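Local coordinates for protein thioesterase (Streptomyces coelicolor, PDB 3QMW) that is a thioesterase of the prodiginine biosynthetic pathway with an alpha/beta-hydrolase fold, and probably hydrolyses thioester-linked substrates, at residues 51-56 against 250-255; 107-112 against 135-140. All coordinates share one frame; numbering follows the deposited sequence.

Contact 1 (51-56 against 250-255); sequences ERLGDE and RLLAHL
The C-terminal helix 246-258 meets the short helix 49-53 through L252, whose two methyls reach different residues of segment 51-56. L252 CD1 lies 3.9 Å from R52 CG, and the two side chains cross at about a right angle. A bend in the arginine at chi2 (-61°) carries its guanidinium obliquely past the same methyl, with R52 NH2 4.2 Å from L252 CD1; NH2 then forms a salt bridge with D249, on the same helix as L252. The apolar stem of R52 thus packs on one helical residue while its charge is paired with another. L53 supplies the second half: its CD2 comes to 4.2 Å from L252 CD2 and 4.5 Å from L255 CB, and also to 3.3 Å from the backbone oxygen L252 O. In the alpha/beta-hydrolase fold this joint ties the last helix to the segment that leads into edge strand 57-61. G54, with phi 92°, ends the helical course just after L53, and E56 is backbone-bonded to L31 at the start of strand 31-36. W49 packs on L251, L252 and L255, while R250 NE donates to T257 O of the second subunit, which places the joint beside the dimer interface.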
# COMPACT_ATOMS: atom_id res chain seq x y z
N GLU D 51 -0.44 3.55 10.25
CA GLU D 51 0.71 4.19 9.63
C GLU D 51 0.79 3.87 8.14
O GLU D 51 1.17 4.73 7.35
CB GLU D 51 2.01 3.72 10.31
CG GLU D 51 2.26 4.29 11.71
CD GLU D 51 1.45 3.61 12.83
OE1 GLU D 51 1.03 2.43 12.68
OE2 GLU D 51 1.23 4.27 13.88
N ARG D 52 0.42 2.64 7.77
CA ARG D 52 0.55 2.17 6.39
C ARG D 52 -0.57 2.59 5.46
O ARG D 52 -0.49 2.32 4.26
CB ARG D 52 0.60 0.64 6.35
CG ARG D 52 1.73 0.04 7.12
CD ARG D 52 3.09 0.47 6.60
NE ARG D 52 4.10 -0.51 6.98
CZ ARG D 52 4.34 -1.64 6.32
NH1 ARG D 52 5.26 -2.48 6.77
NH2 ARG D 52 3.68 -1.93 5.21
N LEU D 53 -1.61 3.22 6.00
CA LEU D 53 -2.78 3.57 5.19
C LEU D 53 -3.02 5.06 5.09
O LEU D 53 -3.75 5.50 4.20
CB LEU D 53 -4.03 2.86 5.71
CG LEU D 53 -4.02 1.32 5.69
CD1 LEU D 53 -5.34 0.79 6.22
CD2 LEU D 53 -3.75 0.73 4.29
N GLY D 54 -2.43 5.84 5.99
CA GLY D 54 -2.52 7.30 5.92
C GLY D 54 -3.69 7.88 6.71
O GLY D 54 -4.28 7.20 7.55
N ASP D 55 -4.01 9.14 6.42
CA ASP D 55 -4.91 9.94 7.26
C ASP D 55 -6.34 10.10 6.71
O ASP D 55 -7.13 10.85 7.30
CB ASP D 55 -4.30 11.33 7.50
CG ASP D 55 -2.85 11.27 7.99
OD1 ASP D 55 -2.43 10.20 8.50
OD2 ASP D 55 -2.14 12.29 7.86
N GLU D 56 -6.66 9.43 5.61
CA GLU D 56 -8.03 9.46 5.05
C GLU D 56 -8.87 8.27 5.52
O GLU D 56 -10.03 8.11 5.13
CB GLU D 56 -8.00 9.44 3.51
CG GLU D 56 -7.08 10.48 2.87
CD GLU D 56 -7.64 11.88 2.95
OE1 GLU D 56 -8.68 12.14 2.29
OE2 GLU D 56 -7.03 12.73 3.64
N ARG D 250 1.35 -6.59 1.11
CA ARG D 250 0.49 -6.54 -0.08
C ARG D 250 -0.98 -6.38 0.26
O ARG D 250 -1.66 -5.55 -0.36
CB ARG D 250 0.69 -7.76 -0.98
CG ARG D 250 1.65 -7.53 -2.12
CD ARG D 250 1.36 -8.48 -3.30
NE ARG D 250 2.13 -8.12 -4.51
CZ ARG D 250 3.44 -8.35 -4.67
NH1 ARG D 250 4.17 -8.93 -3.72
NH2 ARG D 250 4.03 -7.99 -5.81
N LEU D 251 -1.49 -7.16 1.22
CA LEU D 251 -2.87 -6.97 1.70
C LEU D 251 -3.10 -5.48 1.94
O LEU D 251 -4.03 -4.91 1.40
CB LEU D 251 -3.15 -7.74 2.98
CG LEU D 251 -4.43 -7.30 3.73
CD1 LEU D 251 -5.62 -8.00 3.14
CD2 LEU D 251 -4.36 -7.57 5.20
N LEU D 252 -2.24 -4.88 2.76
CA LEU D 252 -2.35 -3.46 3.10
C LEU D 252 -2.33 -2.50 1.91
O LEU D 252 -2.93 -1.42 1.97
CB LEU D 252 -1.22 -3.06 4.07
CG LEU D 252 -1.40 -3.54 5.52
CD1 LEU D 252 -0.13 -3.31 6.29
CD2 LEU D 252 -2.59 -2.84 6.20
N ALA D 253 -1.62 -2.88 0.85
CA ALA D 253 -1.48 -2.03 -0.32
C ALA D 253 -2.73 -2.14 -1.17
O ALA D 253 -3.26 -1.13 -1.64
CB ALA D 253 -0.25 -2.43 -1.12
N HIS D 254 -3.24 -3.36 -1.33
CA HIS D 254 -4.56 -3.57 -1.94
C HIS D 254 -5.67 -2.79 -1.21
O HIS D 254 -6.48 -2.14 -1.85
CB HIS D 254 -4.90 -5.05 -2.03
CG HIS D 254 -4.14 -5.77 -3.10
ND1 HIS D 254 -4.39 -5.58 -4.44
CD2 HIS D 254 -3.14 -6.69 -3.03
CE1 HIS D 254 -3.57 -6.34 -5.15
NE2 HIS D 254 -2.81 -7.03 -4.32
N LEU D 255 -5.68 -2.84 0.11
CA LEU D 255 -6.66 -2.07 0.88
C LEU D 255 -6.57 -0.60 0.53
O LEU D 255 -7.58 0.08 0.33
CB LEU D 255 -6.47 -2.28 2.38
CG LEU D 255 -6.79 -3.69 2.92
CD1 LEU D 255 -6.41 -3.83 4.39
CD2 LEU D 255 -8.25 -4.06 2.70

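Contact 2 (107-112 against 135-140); sequences GALLAY and RAPHLY
R135 NH1 is gripped by two groups, L139 O at 3.1 Å and, in a salt bridge, the carboxylate of D142, and the stem of this arginine backs the Y140 ring on which L109 packs. The bond to L139 O is moderately bent (144° at the hydrogen) and the donor stands tilted from the carbonyl plane. R135 CG sits 3.3 Å above one face of the Y140 ring. Over the opposite face comes L109 CD2, which forms a CH-pi contact 3.4 Å from the ring centroid and 18° off the normal, so the ring is sandwiched between two aliphatic groups. L109 reaches it with CG anti to the backbone N (chi1 -173°), and its other methyl, CD1, lies 4.1 Å from P137 CB. One turn further along the helix, Y112 meets the same proline: P137 CG approaches Y112 CD2 obliquely to the ring, at a modelled 3.2 Å that is shorter than usual for two carbons and so doubtful in detail. The phenol ends are fixed elsewhere, Y112 OH by W193 and Y140 OH by S134. Segment 107-112 belongs to helix 106-120, and its G107 is the last glycine of the probable GxSxG nucleophile elbow; A108 and A111 pack on strand 129-132. The 137-139 3-10 turn lies in the loop after that strand, with R135 and L139 resting on M218 of helix 216-220.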
# COMPACT_ATOMS: atom_id res chain seq x y z
N GLY D 107 -12.73 -13.49 11.78
CA GLY D 107 -13.08 -12.08 11.55
C GLY D 107 -13.84 -11.84 10.25
O GLY D 107 -14.68 -10.94 10.18
N ALA D 108 -13.54 -12.61 9.22
CA ALA D 108 -14.25 -12.53 7.94
C ALA D 108 -15.71 -12.95 8.09
O ALA D 108 -16.63 -12.22 7.73
CB ALA D 108 -13.59 -13.41 6.92
N LEU D 109 -15.90 -14.16 8.62
CA LEU D 109 -17.24 -14.69 8.90
C LEU D 109 -18.00 -13.71 9.77
O LEU D 109 -19.15 -13.40 9.49
CB LEU D 109 -17.15 -16.08 9.57
CG LEU D 109 -18.45 -16.88 9.78
CD1 LEU D 109 -19.41 -16.77 8.60
CD2 LEU D 109 -18.15 -18.33 10.08
N LEU D 110 -17.33 -13.18 10.80
CA LEU D 110 -17.93 -12.22 11.73
C LEU D 110 -18.25 -10.91 11.04
O LEU D 110 -19.29 -10.32 11.32
CB LEU D 110 -17.01 -11.99 12.94
CG LEU D 110 -17.28 -10.78 13.85
CD1 LEU D 110 -18.76 -10.56 14.18
CD2 LEU D 110 -16.48 -10.94 15.12
N ALA D 111 -17.36 -10.46 10.15
CA ALA D 111 -17.57 -9.24 9.37
C ALA D 111 -18.87 -9.29 8.56
O ALA D 111 -19.71 -8.38 8.63
CB ALA D 111 -16.39 -9.03 8.44
N TYR D 112 -19.01 -10.37 7.80
CA TYR D 112 -20.20 -10.63 6.98
C TYR D 112 -21.48 -10.58 7.82
O TYR D 112 -22.43 -9.86 7.49
CB TYR D 112 -20.02 -11.98 6.28
CG TYR D 112 -21.25 -12.56 5.62
CD1 TYR D 112 -21.99 -11.84 4.68
CD2 TYR D 112 -21.67 -13.86 5.91
CE1 TYR D 112 -23.11 -12.38 4.07
CE2 TYR D 112 -22.78 -14.41 5.31
CZ TYR D 112 -23.50 -13.67 4.39
OH TYR D 112 -24.61 -14.22 3.80
N ARG D 135 -13.07 -19.00 4.06
CA ARG D 135 -14.00 -19.66 3.13
C ARG D 135 -15.35 -18.95 3.13
O ARG D 135 -15.66 -18.17 4.04
CB ARG D 135 -14.21 -21.11 3.54
CG ARG D 135 -14.84 -21.26 4.94
CD ARG D 135 -14.99 -22.70 5.38
NE ARG D 135 -13.75 -23.44 5.25
CZ ARG D 135 -13.60 -24.70 5.65
NH1 ARG D 135 -14.60 -25.36 6.24
NH2 ARG D 135 -12.43 -25.31 5.48
N ALA D 136 -16.17 -19.24 2.13
CA ALA D 136 -17.52 -18.69 2.06
C ALA D 136 -18.37 -19.20 3.24
O ALA D 136 -18.22 -20.35 3.65
CB ALA D 136 -18.16 -19.06 0.75
N PRO D 137 -19.26 -18.35 3.78
CA PRO D 137 -20.11 -18.66 4.95
C PRO D 137 -20.83 -20.01 4.91
O PRO D 137 -20.72 -20.79 5.87
CB PRO D 137 -21.11 -17.50 4.96
CG PRO D 137 -20.36 -16.37 4.36
CD PRO D 137 -19.42 -16.94 3.36
N HIS D 138 -21.53 -20.32 3.82
CA HIS D 138 -22.20 -21.62 3.70
C HIS D 138 -21.26 -22.81 3.89
O HIS D 138 -21.73 -23.91 4.22
CB HIS D 138 -22.98 -21.76 2.37
CG HIS D 138 -22.11 -21.90 1.16
ND1 HIS D 138 -21.89 -20.86 0.27
CD2 HIS D 138 -21.42 -22.96 0.66
CE1 HIS D 138 -21.10 -21.28 -0.71
NE2 HIS D 138 -20.80 -22.55 -0.49
N LEU D 139 -19.95 -22.60 3.70
CA LEU D 139 -18.96 -23.67 3.86
C LEU D 139 -18.47 -23.84 5.30
O LEU D 139 -17.59 -24.66 5.54
CB LEU D 139 -17.74 -23.44 2.93
CG LEU D 139 -17.88 -23.74 1.43
CD1 LEU D 139 -16.75 -23.09 0.63
CD2 LEU D 139 -17.92 -25.25 1.19
N TYR D 140 -19.03 -23.08 6.24
CA TYR D 140 -18.60 -23.16 7.65
C TYR D 140 -19.45 -24.14 8.48
O TYR D 140 -20.68 -24.06 8.47
CB TYR D 140 -18.63 -21.77 8.32
CG TYR D 140 -17.32 -21.01 8.27
CD1 TYR D 140 -16.25 -21.35 9.10
CD2 TYR D 140 -17.14 -19.93 7.40
CE1 TYR D 140 -15.05 -20.66 9.06
CE2 TYR D 140 -15.95 -19.22 7.35
CZ TYR D 140 -14.90 -19.59 8.19
OH TYR D 140 -13.72 -18.87 8.14

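The two contacts lie on opposite sides of the chain's centre, their own centres 23 Å apart and their nearest atoms about 10 Å apart, so they do not touch. Contact 1 is the more peripheral, 15 Å from the chain's centre against 10 Å for contact 2, and it adjoins the second subunit, whereas no other chain of the assembly reaches contact 2. The central parallel sheet relates them: residues of 250-255 pack on strands 203-208 and 230-235, those of 107-112 on 31-36 and 129-132. Contact 2 adjoins the probable catalytic site: G107 belongs to the elbow pattern that carries S105, and Y140 lies near, without touching, the probable triad of S105, H239 and D211.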